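Local coordinates for protein choline dehydrogenase and related flavoproteins (Aspergillus oryzae, PDB 3Q9T) that oxidises formate as a flavoprotein oxidase of the glucose-methanol-choline family, carrying 8-formyl-FAD at its catalytic site, at residues G14-N19 with S557-G562; S95-T100 with R553-V558; G152-I157 with F212-N217. All blocks are in the same frame, centred on the assembly; numbering follows the deposited sequence.

Contact 1 (G14-N19 with S557-G562); sequences GGTAGN and SVYAVG. With FAY ([(2R,3S,4R,5R)-5-(6-amino-9H-purin-9-yl)-3,4-dihydroxytetrahydrofuran-2-yl]methyl (2R,3S,4S)-5-(8-formyl-7-methyl-2,4-dioxo-3,4-dihydrobenzo[g]pteridin-10(2H)-yl)-2,3,4-trihydroxypentyl dihydrogen diphosphate), chain D.
Thr16 meets Tyr559 through its methyl branch: CG2 stands over one face of the phenol ring, 3.7 Å from the ring centroid and 17° off the normal, a CH-pi contact displaced toward the CE2–CZ rim. The two side chains cross at about a right angle. Thr16 is split between two tasks by its first torsion, which sets CG2 anti to the backbone N and OG1 beside it (chi1 -48°); the methyl goes to the tyrosine while the hydroxyl faces the flavin cofactor. There OG1 gives its proton to the phosphate oxygen O2A of FAY at 2.7 Å and accepts one from the ribityl O3' at 2.6 Å, so diphosphate and ribityl chain are tied together through one oxygen. Next to it, Ala17 CB lies 4.1 Å from Val558 CG1, and the helices come so close here that Ala17 CA and Gly562 CA are 4.5 Å apart; Gly562, having no side chain, leaves room for Ala17 O. Val558 CG1 also touches the linker of the cofactor at FAY O5'. Residues 14-19 belong to the glycine-rich turn of a Rossmann-type dinucleotide-binding fold, consistent with the GxGxxG pattern (Gly13, Gly15, Gly18), which runs from strand 9-12 into helix 16-25. Backbone amides at the start of that helix point at the diphosphate: Ala17 N donates to FAY O1P at 3.0 Å and an angle of 171°, and Thr16 N to O2A at 3.2 Å, where the helix dipole would probably add to the attraction. Gly15, the N-cap residue, brings its CA to 3.2 Å from FAY O5B. Farther out, Ser211 OG is hydrogen-bonded to both Gly15 O and Asn19 ND2, and Gly91 pairs with Gly14 through the backbone.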
loop_
_atom_site.group_PDB
_atom_site.type_symbol
_atom_site.label_atom_id
_atom_site.label_comp_id
_atom_site.label_asym_id
_atom_site.label_seq_id
_atom_site.Cartn_x
_atom_site.Cartn_y
_atom_site.Cartn_z
ATOM N N GLY A 14 -26.818 -13.907 -4.706
ATOM C CA GLY A 14 -26.951 -14.792 -5.850
ATOM C C GLY A 14 -25.614 -15.091 -6.514
ATOM O O GLY A 14 -25.444 -14.893 -7.716
ATOM N N GLY A 15 -24.662 -15.580 -5.731
ATOM C CA GLY A 15 -23.336 -15.874 -6.247
ATOM C C GLY A 15 -23.129 -17.331 -6.622
ATOM O O GLY A 15 -24.074 -18.050 -6.986
ATOM N N THR A 16 -21.880 -17.772 -6.507
ATOM C CA THR A 16 -21.491 -19.108 -6.920
ATOM C C THR A 16 -22.212 -20.219 -6.175
ATOM O O THR A 16 -22.891 -21.038 -6.788
ATOM C CB THR A 16 -19.992 -19.294 -6.738
ATOM O OG1 THR A 16 -19.322 -18.169 -7.303
ATOM C CG2 THR A 16 -19.514 -20.575 -7.404
ATOM N N ALA A 17 -22.021 -20.282 -4.860
ATOM C CA ALA A 17 -22.743 -21.256 -4.046
ATOM C C ALA A 17 -24.226 -20.868 -3.926
ATOM O O ALA A 17 -25.120 -21.733 -3.871
ATOM C CB ALA A 17 -22.111 -21.362 -2.664
ATOM N N GLY A 18 -24.482 -19.563 -3.893
ATOM C CA GLY A 18 -25.840 -19.066 -3.724
ATOM C C GLY A 18 -26.760 -19.664 -4.774
ATOM O O GLY A 18 -27.695 -20.384 -4.455
ATOM N N ASN A 19 -26.483 -19.386 -6.040
ATOM C CA ASN A 19 -27.300 -19.944 -7.114
ATOM C C ASN A 19 -27.347 -21.464 -7.148
ATOM O O ASN A 19 -28.369 -22.041 -7.498
ATOM C CB ASN A 19 -26.870 -19.374 -8.465
ATOM C CG ASN A 19 -27.091 -17.879 -8.545
ATOM O OD1 ASN A 19 -27.943 -17.331 -7.825
ATOM N ND2 ASN A 19 -26.337 -17.208 -9.412
ATOM N N SER A 557 -14.493 -26.493 -5.375
ATOM C CA SER A 557 -14.884 -26.751 -3.980
ATOM C C SER A 557 -16.078 -25.882 -3.522
ATOM O O SER A 557 -16.889 -26.302 -2.683
ATOM C CB SER A 557 -13.700 -26.559 -3.032
ATOM O OG SER A 557 -13.235 -25.206 -3.058
ATOM N N VAL A 558 -16.192 -24.679 -4.076
ATOM C CA VAL A 558 -17.285 -23.792 -3.689
ATOM C C VAL A 558 -18.635 -24.294 -4.213
ATOM O O VAL A 558 -19.629 -24.310 -3.488
ATOM C CB VAL A 558 -17.021 -22.336 -4.130
ATOM C CG1 VAL A 558 -18.179 -21.431 -3.713
ATOM C CG2 VAL A 558 -15.703 -21.847 -3.540
ATOM N N TYR A 559 -18.678 -24.691 -5.477
ATOM C CA TYR A 559 -19.860 -25.360 -5.999
ATOM C C TYR A 559 -20.129 -26.615 -5.178
ATOM O O TYR A 559 -21.258 -26.878 -4.805
ATOM C CB TYR A 559 -19.683 -25.738 -7.463
ATOM C CG TYR A 559 -19.913 -24.614 -8.453
ATOM C CD1 TYR A 559 -21.201 -24.232 -8.809
ATOM C CD2 TYR A 559 -18.839 -23.957 -9.058
ATOM C CE1 TYR A 559 -21.418 -23.209 -9.726
ATOM C CE2 TYR A 559 -19.050 -22.940 -9.994
ATOM C CZ TYR A 559 -20.342 -22.572 -10.318
ATOM O OH TYR A 559 -20.561 -21.576 -11.241
ATOM N N ALA A 560 -19.093 -27.392 -4.883
ATOM C CA ALA A 560 -19.289 -28.589 -4.047
ATOM C C ALA A 560 -20.016 -28.243 -2.744
ATOM O O ALA A 560 -20.919 -28.972 -2.309
ATOM C CB ALA A 560 -17.961 -29.262 -3.734
ATOM N N VAL A 561 -19.598 -27.144 -2.114
ATOM C CA VAL A 561 -20.199 -26.708 -0.862
ATOM C C VAL A 561 -21.700 -26.425 -1.034
ATOM O O VAL A 561 -22.522 -26.833 -0.206
ATOM C CB VAL A 561 -19.483 -25.469 -0.278
ATOM C CG1 VAL A 561 -20.418 -24.712 0.652
ATOM C CG2 VAL A 561 -18.182 -25.891 0.453
ATOM N N GLY A 562 -22.042 -25.740 -2.121
ATOM C CA GLY A 562 -23.423 -25.451 -2.438
ATOM C C GLY A 562 -24.243 -26.702 -2.707
ATOM O O GLY A 562 -25.394 -26.782 -2.286
HETATM P P FAY D . -18.863 -17.559 -3.464
HETATM N N1 FAY D . -11.547 -20.003 -8.727
HETATM C C2 FAY D . -11.314 -21.028 -9.641
HETATM O O2 FAY D . -11.643 -22.177 -9.373
HETATM N N3 FAY D . -11.169 -20.726 -10.978
HETATM C C4 FAY D . -10.686 -19.488 -11.325
HETATM O O4 FAY D . -9.889 -19.431 -12.279
HETATM N N5 FAY D . -10.447 -17.188 -10.736
HETATM C C6 FAY D . -10.670 -14.865 -10.463
HETATM C C7 FAY D . -11.194 -13.763 -9.812
HETATM C C8 FAY D . -11.980 -13.948 -8.669
HETATM O O8 FAY D . -13.524 -12.914 -7.243
HETATM C C9 FAY D . -12.327 -15.247 -8.274
HETATM P PA FAY D . -19.479 -15.069 -4.658
HETATM C "C1'" FAY D . -12.852 -17.929 -7.192
HETATM C C10 FAY D . -11.320 -18.695 -9.086
HETATM N N10 FAY D . -11.906 -17.651 -8.363
HETATM N N1A FAY D . -26.069 -7.345 -0.595
HETATM O O1A FAY D . -18.711 -13.791 -4.705
HETATM C C1B FAY D . -23.503 -10.912 -3.469
HETATM O O1P FAY D . -20.225 -18.159 -3.718
HETATM C "C2'" FAY D . -14.294 -18.214 -7.671
HETATM O "O2'" FAY D . -14.607 -17.272 -8.633
HETATM C C2A FAY D . -26.559 -8.085 -1.656
HETATM O O2A FAY D . -19.421 -15.864 -5.927
HETATM C C2B FAY D . -22.381 -10.659 -4.461
HETATM O O2B FAY D . -22.702 -9.677 -5.429
HETATM O O2P FAY D . -18.326 -17.981 -2.108
HETATM C "C3'" FAY D . -15.496 -18.347 -6.679
HETATM O "O3'" FAY D . -16.719 -17.757 -7.112
HETATM N N3A FAY D . -25.744 -8.990 -2.316
HETATM C C3B FAY D . -22.231 -12.024 -5.095
HETATM O O3B FAY D . -23.200 -12.159 -6.104
HETATM O O3P FAY D . -18.972 -15.952 -3.432
HETATM C "C4'" FAY D . -15.240 -17.860 -5.275
HETATM O "O4'" FAY D . -14.015 -18.467 -4.873
HETATM C C4A FAY D . -24.458 -9.155 -1.912
HETATM C C4B FAY D . -22.612 -12.977 -3.988
HETATM O O4B FAY D . -23.259 -12.210 -2.988
HETATM C C4X FAY D . -10.761 -18.468 -10.358
HETATM C "C5'" FAY D . -16.414 -18.234 -4.338
HETATM O "O5'" FAY D . -17.769 -17.874 -4.644
HETATM C C5A FAY D . -23.951 -8.426 -0.840
HETATM C C5B FAY D . -21.397 -13.694 -3.432
HETATM O O5B FAY D . -21.033 -14.698 -4.347
HETATM C C5X FAY D . -10.841 -16.140 -9.933
HETATM C C6A FAY D . -24.760 -7.506 -0.176
HETATM N N6A FAY D . -24.244 -6.733 0.790
HETATM N N7A FAY D . -22.666 -8.792 -0.659
HETATM C C7M FAY D . -10.738 -12.392 -10.252
HETATM C C8A FAY D . -22.343 -9.735 -1.570
HETATM C C8M FAY D . -12.832 -12.819 -8.232
HETATM C C9A FAY D . -11.727 -16.357 -8.864
HETATM N N9A FAY D . -23.438 -9.962 -2.352
#

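Contact 2 (S95-T100 with R553-V558); sequences SLNYFT and RIQNSV. With FAY ([(2R,3S,4R,5R)-5-(6-amino-9H-purin-9-yl)-3,4-dihydroxytetrahydrofuran-2-yl]methyl (2R,3S,4S)-5-(8-formyl-7-methyl-2,4-dioxo-3,4-dihydrobenzo[g]pteridin-10(2H)-yl)-2,3,4-trihydroxypentyl dihydrogen diphosphate), chain D.
The side chains of Asn97 and Gln555 cross at about a right angle, their amide planes 87° apart, and Asn97 ND2 donates to Gln555 OE1 at 2.9 Å. The bond lies in the amide plane of the asparagine but reaches OE1 from above the glutamine's carbonyl plane. The same ND2 also donates to the ribityl O2' of FAY. Asn97 CG sits between its backbone N and carbonyl carbon (chi1 77°), and its OD1 closes an Asx turn by accepting from Phe99 N. Gln555 starts out equally hemmed in (chi1 84°) and then runs extended, carrying NE2 to Thr100 O, 2.8 Å away; Thr202 OG1 is a further partner of NE2. Thr100 O in turn accepts from the flavin N3 at 3.0 Å, while Gln555 N donates to FAY O2 at 2.6 Å. Arg553, stretched from CG to NE, crosses Thr100 at about a right angle, with CD 3.5 Å from Thr100 CB. Its NH1 donates to FAY O4 at 3.1 Å, and NH2 forms a salt bridge with Asp395. Tyr98 lays one ring face over the flavin edge, CD1 3.7 Å from FAY C6. The loop, Arg553 just before the helix and Gln555 at its start grip the pyrimidine end of the isoalloxazine at O2, N3 and O4; donors at both carbonyls are consistent with stabilising negative charge on a reduced flavin.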
loop_
_atom_site.group_PDB
_atom_site.type_symbol
_atom_site.label_atom_id
_atom_site.label_comp_id
_atom_site.label_asym_id
_atom_site.label_seq_id
_atom_site.Cartn_x
_atom_site.Cartn_y
_atom_site.Cartn_z
ATOM N N SER A 95 -19.034 -15.185 -12.302
ATOM C CA SER A 95 -19.266 -14.354 -13.481
ATOM C C SER A 95 -18.064 -13.519 -13.919
ATOM O O SER A 95 -18.096 -12.908 -14.992
ATOM C CB SER A 95 -20.436 -13.413 -13.240
ATOM O OG SER A 95 -21.655 -14.129 -13.237
ATOM N N LEU A 96 -17.015 -13.457 -13.106
ATOM C CA LEU A 96 -15.821 -12.735 -13.553
ATOM C C LEU A 96 -14.495 -13.472 -13.331
ATOM O O LEU A 96 -13.430 -12.880 -13.514
ATOM C CB LEU A 96 -15.764 -11.295 -13.000
ATOM C CG LEU A 96 -15.921 -10.968 -11.513
ATOM C CD1 LEU A 96 -15.095 -11.858 -10.592
ATOM C CD2 LEU A 96 -15.634 -9.476 -11.236
ATOM N N ASN A 97 -14.566 -14.753 -12.964
ATOM C CA ASN A 97 -13.361 -15.531 -12.631
ATOM C C ASN A 97 -12.623 -16.072 -13.854
ATOM O O ASN A 97 -13.043 -15.819 -14.988
ATOM C CB ASN A 97 -13.647 -16.621 -11.570
ATOM C CG ASN A 97 -14.358 -17.862 -12.145
ATOM O OD1 ASN A 97 -14.448 -18.048 -13.360
ATOM N ND2 ASN A 97 -14.845 -18.725 -11.255
ATOM N N TYR A 98 -11.504 -16.773 -13.636
ATOM C CA TYR A 98 -10.675 -17.233 -14.762
ATOM C C TYR A 98 -10.795 -18.747 -15.052
ATOM O O TYR A 98 -9.852 -19.410 -15.512
ATOM C CB TYR A 98 -9.216 -16.739 -14.621
ATOM C CG TYR A 98 -9.180 -15.253 -14.324
ATOM C CD1 TYR A 98 -8.311 -14.729 -13.373
ATOM C CD2 TYR A 98 -10.057 -14.375 -14.972
ATOM C CE1 TYR A 98 -8.306 -13.372 -13.076
ATOM C CE2 TYR A 98 -10.065 -13.016 -14.682
ATOM C CZ TYR A 98 -9.184 -12.522 -13.727
ATOM O OH TYR A 98 -9.184 -11.180 -13.412
ATOM N N PHE A 99 -11.978 -19.271 -14.744
ATOM C CA PHE A 99 -12.521 -20.472 -15.383
ATOM C C PHE A 99 -12.002 -21.821 -14.914
ATOM O O PHE A 99 -12.731 -22.809 -15.000
ATOM C CB PHE A 99 -12.370 -20.376 -16.905
ATOM C CG PHE A 99 -12.801 -19.077 -17.460
ATOM C CD1 PHE A 99 -14.160 -18.754 -17.535
ATOM C CD2 PHE A 99 -11.871 -18.161 -17.913
ATOM C CE1 PHE A 99 -14.579 -17.535 -18.067
ATOM C CE2 PHE A 99 -12.284 -16.932 -18.436
ATOM C CZ PHE A 99 -13.647 -16.624 -18.499
ATOM N N THR A 100 -10.757 -21.873 -14.450
ATOM C CA THR A 100 -10.144 -23.147 -14.091
ATOM C C THR A 100 -11.011 -23.954 -13.130
ATOM O O THR A 100 -11.602 -23.420 -12.189
ATOM C CB THR A 100 -8.740 -23.002 -13.507
ATOM O OG1 THR A 100 -8.020 -21.976 -14.207
ATOM C CG2 THR A 100 -7.989 -24.321 -13.660
ATOM N N ARG A 553 -6.886 -23.466 -7.437
ATOM C CA ARG A 553 -8.024 -22.587 -7.697
ATOM C C ARG A 553 -9.335 -23.224 -7.200
ATOM O O ARG A 553 -9.619 -24.384 -7.475
ATOM C CB ARG A 553 -8.092 -22.275 -9.195
ATOM C CG ARG A 553 -6.851 -21.534 -9.679
ATOM C CD ARG A 553 -6.969 -21.072 -11.123
ATOM N NE ARG A 553 -5.828 -20.240 -11.531
ATOM C CZ ARG A 553 -5.852 -19.406 -12.563
ATOM N NH1 ARG A 553 -6.959 -19.299 -13.287
ATOM N NH2 ARG A 553 -4.779 -18.680 -12.879
ATOM N N ILE A 554 -10.144 -22.454 -6.491
ATOM C CA ILE A 554 -11.108 -23.063 -5.571
ATOM C C ILE A 554 -12.570 -23.151 -5.998
ATOM O O ILE A 554 -13.377 -23.651 -5.228
ATOM C CB ILE A 554 -11.078 -22.321 -4.213
ATOM C CG1 ILE A 554 -11.601 -20.886 -4.403
ATOM C CG2 ILE A 554 -9.654 -22.331 -3.650
ATOM C CD1 ILE A 554 -11.828 -20.102 -3.116
ATOM N N GLN A 555 -12.923 -22.686 -7.195
ATOM C CA GLN A 555 -14.340 -22.621 -7.556
ATOM C C GLN A 555 -15.029 -23.990 -7.501
ATOM O O GLN A 555 -16.197 -24.072 -7.147
ATOM C CB GLN A 555 -14.584 -21.918 -8.912
ATOM C CG GLN A 555 -14.447 -22.803 -10.150
ATOM C CD GLN A 555 -14.915 -22.095 -11.448
ATOM O OE1 GLN A 555 -15.950 -21.419 -11.478
ATOM N NE2 GLN A 555 -14.148 -22.250 -12.505
ATOM N N ASN A 556 -14.308 -25.055 -7.837
ATOM C CA ASN A 556 -14.865 -26.411 -7.801
ATOM C C ASN A 556 -15.331 -26.755 -6.378
ATOM O O ASN A 556 -16.462 -27.213 -6.184
ATOM C CB ASN A 556 -13.827 -27.415 -8.338
ATOM C CG ASN A 556 -14.393 -28.833 -8.549
ATOM O OD1 ASN A 556 -13.640 -29.741 -8.879
ATOM N ND2 ASN A 556 -15.705 -29.021 -8.356
ATOM N N SER A 557 -14.493 -26.493 -5.375
ATOM C CA SER A 557 -14.884 -26.751 -3.980
ATOM C C SER A 557 -16.078 -25.882 -3.522
ATOM O O SER A 557 -16.889 -26.302 -2.683
ATOM C CB SER A 557 -13.700 -26.559 -3.032
ATOM O OG SER A 557 -13.235 -25.206 -3.058
ATOM N N VAL A 558 -16.192 -24.679 -4.076
ATOM C CA VAL A 558 -17.285 -23.792 -3.689
ATOM C C VAL A 558 -18.635 -24.294 -4.213
ATOM O O VAL A 558 -19.629 -24.310 -3.488
ATOM C CB VAL A 558 -17.021 -22.336 -4.130
ATOM C CG1 VAL A 558 -18.179 -21.431 -3.713
ATOM C CG2 VAL A 558 -15.703 -21.847 -3.540
HETATM P P FAY D . -18.863 -17.559 -3.464
HETATM N N1 FAY D . -11.547 -20.003 -8.727
HETATM C C2 FAY D . -11.314 -21.028 -9.641
HETATM O O2 FAY D . -11.643 -22.177 -9.373
HETATM N N3 FAY D . -11.169 -20.726 -10.978
HETATM C C4 FAY D . -10.686 -19.488 -11.325
HETATM O O4 FAY D . -9.889 -19.431 -12.279
HETATM N N5 FAY D . -10.447 -17.188 -10.736
HETATM C C6 FAY D . -10.670 -14.865 -10.463
HETATM C C7 FAY D . -11.194 -13.763 -9.812
HETATM C C8 FAY D . -11.980 -13.948 -8.669
HETATM O O8 FAY D . -13.524 -12.914 -7.243
HETATM C C9 FAY D . -12.327 -15.247 -8.274
HETATM P PA FAY D . -19.479 -15.069 -4.658
HETATM C "C1'" FAY D . -12.852 -17.929 -7.192
HETATM C C10 FAY D . -11.320 -18.695 -9.086
HETATM N N10 FAY D . -11.906 -17.651 -8.363
HETATM N N1A FAY D . -26.069 -7.345 -0.595
HETATM O O1A FAY D . -18.711 -13.791 -4.705
HETATM C C1B FAY D . -23.503 -10.912 -3.469
HETATM O O1P FAY D . -20.225 -18.159 -3.718
HETATM C "C2'" FAY D . -14.294 -18.214 -7.671
HETATM O "O2'" FAY D . -14.607 -17.272 -8.633
HETATM C C2A FAY D . -26.559 -8.085 -1.656
HETATM O O2A FAY D . -19.421 -15.864 -5.927
HETATM C C2B FAY D . -22.381 -10.659 -4.461
HETATM O O2B FAY D . -22.702 -9.677 -5.429
HETATM O O2P FAY D . -18.326 -17.981 -2.108
HETATM C "C3'" FAY D . -15.496 -18.347 -6.679
HETATM O "O3'" FAY D . -16.719 -17.757 -7.112
HETATM N N3A FAY D . -25.744 -8.990 -2.316
HETATM C C3B FAY D . -22.231 -12.024 -5.095
HETATM O O3B FAY D . -23.200 -12.159 -6.104
HETATM O O3P FAY D . -18.972 -15.952 -3.432
HETATM C "C4'" FAY D . -15.240 -17.860 -5.275
HETATM O "O4'" FAY D . -14.015 -18.467 -4.873
HETATM C C4A FAY D . -24.458 -9.155 -1.912
HETATM C C4B FAY D . -22.612 -12.977 -3.988
HETATM O O4B FAY D . -23.259 -12.210 -2.988
HETATM C C4X FAY D . -10.761 -18.468 -10.358
HETATM C "C5'" FAY D . -16.414 -18.234 -4.338
HETATM O "O5'" FAY D . -17.769 -17.874 -4.644
HETATM C C5A FAY D . -23.951 -8.426 -0.840
HETATM C C5B FAY D . -21.397 -13.694 -3.432
HETATM O O5B FAY D . -21.033 -14.698 -4.347
HETATM C C5X FAY D . -10.841 -16.140 -9.933
HETATM C C6A FAY D . -24.760 -7.506 -0.176
HETATM N N6A FAY D . -24.244 -6.733 0.790
HETATM N N7A FAY D . -22.666 -8.792 -0.659
HETATM C C7M FAY D . -10.738 -12.392 -10.252
HETATM C C8A FAY D . -22.343 -9.735 -1.570
HETATM C C8M FAY D . -12.832 -12.819 -8.232
HETATM C C9A FAY D . -11.727 -16.357 -8.864
HETATM N N9A FAY D . -23.438 -9.962 -2.352
#

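Contact 3 (G152-I157 with F212-N217)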
loop_
_atom_site.group_PDB
_atom_site.type_symbol
_atom_site.label_atom_id
_atom_site.label_comp_id
_atom_site.label_asym_id
_atom_site.label_seq_id
_atom_site.Cartn_x
_atom_site.Cartn_y
_atom_site.Cartn_z
ATOM N N GLY A 152 -23.604 -34.312 -14.553
ATOM C CA GLY A 152 -24.845 -33.932 -15.209
ATOM C C GLY A 152 -25.405 -32.556 -14.861
ATOM O O GLY A 152 -26.515 -32.218 -15.275
ATOM N N GLY A 153 -24.640 -31.756 -14.121
ATOM C CA GLY A 153 -25.109 -30.457 -13.678
ATOM C C GLY A 153 -25.180 -29.399 -14.769
ATOM O O GLY A 153 -24.686 -29.603 -15.874
ATOM N N PRO A 154 -25.775 -28.237 -14.448
ATOM C CA PRO A 154 -26.047 -27.208 -15.450
ATOM C C PRO A 154 -24.841 -26.308 -15.735
ATOM O O PRO A 154 -25.009 -25.297 -16.406
ATOM C CB PRO A 154 -27.167 -26.400 -14.801
ATOM C CG PRO A 154 -26.794 -26.439 -13.323
ATOM C CD PRO A 154 -26.192 -27.816 -13.095
ATOM N N ILE A 155 -23.654 -26.671 -15.253
ATOM C CA ILE A 155 -22.449 -25.913 -15.589
ATOM C C ILE A 155 -21.549 -26.663 -16.558
ATOM O O ILE A 155 -20.805 -27.559 -16.147
ATOM C CB ILE A 155 -21.649 -25.546 -14.331
ATOM C CG1 ILE A 155 -22.471 -24.582 -13.479
ATOM C CG2 ILE A 155 -20.309 -24.911 -14.706
ATOM C CD1 ILE A 155 -22.532 -25.003 -12.100
ATOM N N PRO A 156 -21.622 -26.300 -17.854
ATOM C CA PRO A 156 -20.828 -26.985 -18.874
ATOM C C PRO A 156 -19.331 -26.748 -18.660
ATOM O O PRO A 156 -18.893 -25.609 -18.498
ATOM C CB PRO A 156 -21.302 -26.339 -20.180
ATOM C CG PRO A 156 -22.635 -25.688 -19.828
ATOM C CD PRO A 156 -22.456 -25.234 -18.436
ATOM N N ILE A 157 -18.568 -27.835 -18.623
ATOM C CA ILE A 157 -17.127 -27.770 -18.439
ATOM C C ILE A 157 -16.447 -28.624 -19.489
ATOM O O ILE A 157 -17.001 -29.630 -19.972
ATOM C CB ILE A 157 -16.688 -28.340 -17.072
ATOM C CG1 ILE A 157 -16.816 -29.870 -17.077
ATOM C CG2 ILE A 157 -17.470 -27.693 -15.938
ATOM C CD1 ILE A 157 -16.028 -30.561 -15.991
ATOM N N PHE A 212 -25.230 -18.563 -12.616
ATOM C CA PHE A 212 -26.546 -18.086 -13.063
ATOM C C PHE A 212 -27.272 -19.121 -13.930
ATOM O O PHE A 212 -28.487 -19.052 -14.112
ATOM C CB PHE A 212 -26.418 -16.768 -13.822
ATOM C CG PHE A 212 -25.352 -16.782 -14.881
ATOM C CD1 PHE A 212 -24.157 -16.102 -14.688
ATOM C CD2 PHE A 212 -25.537 -17.485 -16.062
ATOM C CE1 PHE A 212 -23.170 -16.111 -15.663
ATOM C CE2 PHE A 212 -24.547 -17.515 -17.038
ATOM C CZ PHE A 212 -23.366 -16.826 -16.842
ATOM N N LEU A 213 -26.508 -20.066 -14.464
ATOM C CA LEU A 213 -27.039 -21.179 -15.239
ATOM C C LEU A 213 -27.907 -22.129 -14.399
ATOM O O LEU A 213 -28.655 -22.948 -14.949
ATOM C CB LEU A 213 -25.860 -21.968 -15.824
ATOM C CG LEU A 213 -25.503 -21.864 -17.315
ATOM C CD1 LEU A 213 -26.039 -20.598 -17.970
ATOM C CD2 LEU A 213 -24.000 -22.018 -17.532
ATOM N N PHE A 214 -27.759 -22.062 -13.074
ATOM C CA PHE A 214 -28.542 -22.874 -12.155
ATOM C C PHE A 214 -29.971 -22.349 -11.960
ATOM O O PHE A 214 -30.871 -23.108 -11.578
ATOM C CB PHE A 214 -27.887 -22.871 -10.774
ATOM C CG PHE A 214 -27.068 -24.082 -10.474
ATOM C CD1 PHE A 214 -27.676 -25.263 -10.070
ATOM C CD2 PHE A 214 -25.682 -24.037 -10.557
ATOM C CE1 PHE A 214 -26.918 -26.397 -9.766
ATOM C CE2 PHE A 214 -24.915 -25.167 -10.256
ATOM C CZ PHE A 214 -25.532 -26.346 -9.859
ATOM N N VAL A 215 -30.184 -21.055 -12.178
ATOM C CA VAL A 215 -31.405 -20.422 -11.651
ATOM C C VAL A 215 -32.325 -19.760 -12.672
ATOM O O VAL A 215 -33.254 -19.032 -12.302
ATOM C CB VAL A 215 -31.076 -19.394 -10.548
ATOM C CG1 VAL A 215 -30.437 -20.083 -9.365
ATOM C CG2 VAL A 215 -30.179 -18.284 -11.098
ATOM N N LYS A 216 -32.083 -20.015 -13.951
ATOM C CA LYS A 216 -32.944 -19.463 -14.996
ATOM C C LYS A 216 -34.039 -20.462 -15.404
ATOM O O LYS A 216 -33.954 -21.659 -15.107
ATOM C CB LYS A 216 -32.107 -19.008 -16.197
ATOM C CG LYS A 216 -31.091 -20.055 -16.687
ATOM C CD LYS A 216 -30.030 -19.447 -17.618
ATOM C CE LYS A 216 -30.503 -19.326 -19.070
ATOM N NZ LYS A 216 -30.252 -20.584 -19.834
ATOM N N ASN A 217 -35.081 -19.956 -16.056
ATOM C CA ASN A 217 -36.205 -20.787 -16.493
ATOM C C ASN A 217 -36.773 -21.651 -15.371
ATOM O O ASN A 217 -37.142 -22.809 -15.588
ATOM C CB ASN A 217 -35.813 -21.680 -17.679
ATOM C CG ASN A 217 -35.000 -20.938 -18.728
ATOM O OD1 ASN A 217 -33.948 -21.414 -19.157
ATOM N ND2 ASN A 217 -35.476 -19.761 -19.133
#
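Pro154 points its CG–CD edge at one face of the Phe214 ring. Its CG stands almost exactly over the ring centre, 3.4 Å from the centroid and 7° off the normal, a CH-pi contact in which CD rests beside it, 3.6 Å from Phe214 CZ. With chi1 at -100°, off the staggered values, the phenyl is turned with one face to Pro154 CG. Leu213 lies against the carbonyl of Pro154: its CB is 3.5 Å from Pro154 O, and its CD2 branch touches Pro156 CD end-on at 3.7 Å. Proline rings thus deal with two consecutive side chains of the loop, Pro154 with Phe214 and Pro156 with Leu213. Outside the pair, Phe214 also packs on Thr20 and Arg24 of helix 16-25 and on Tyr559 and Glu563 of helix 555-572, which places the contact where the start of strand 155-159 meets the two helices beside the cofactor. No hydrogen bond joins the segments; carbon-to-carbon packing with one CH-pi contact probably accounts for most of the attraction, which depends on shape more than on direction.

Overall arrangement
Contacts 1 and 2 lie with centres about 10 Å apart and share helix 555-572, whose start serves both: residues 553-558 face the flavin end of the cofactor, residues 557-562 the glycine-rich turn at the diphosphate. Contact 3 is about 12 Å from contact 1 and 15 Å from contact 2 between centres; it joins contact 1 through Asn19, beside Phe214 and Val215, and contact 2 through Ser95, which packs on Phe212. Along the chain come 14-19, 95-100, 152-157, 212-217 and then 553-562, so contact 3 is nested inside the loops closed by the other two. Sequence-distant parts of the chain are thereby gathered round one FAD, with contact 3 as an outer layer.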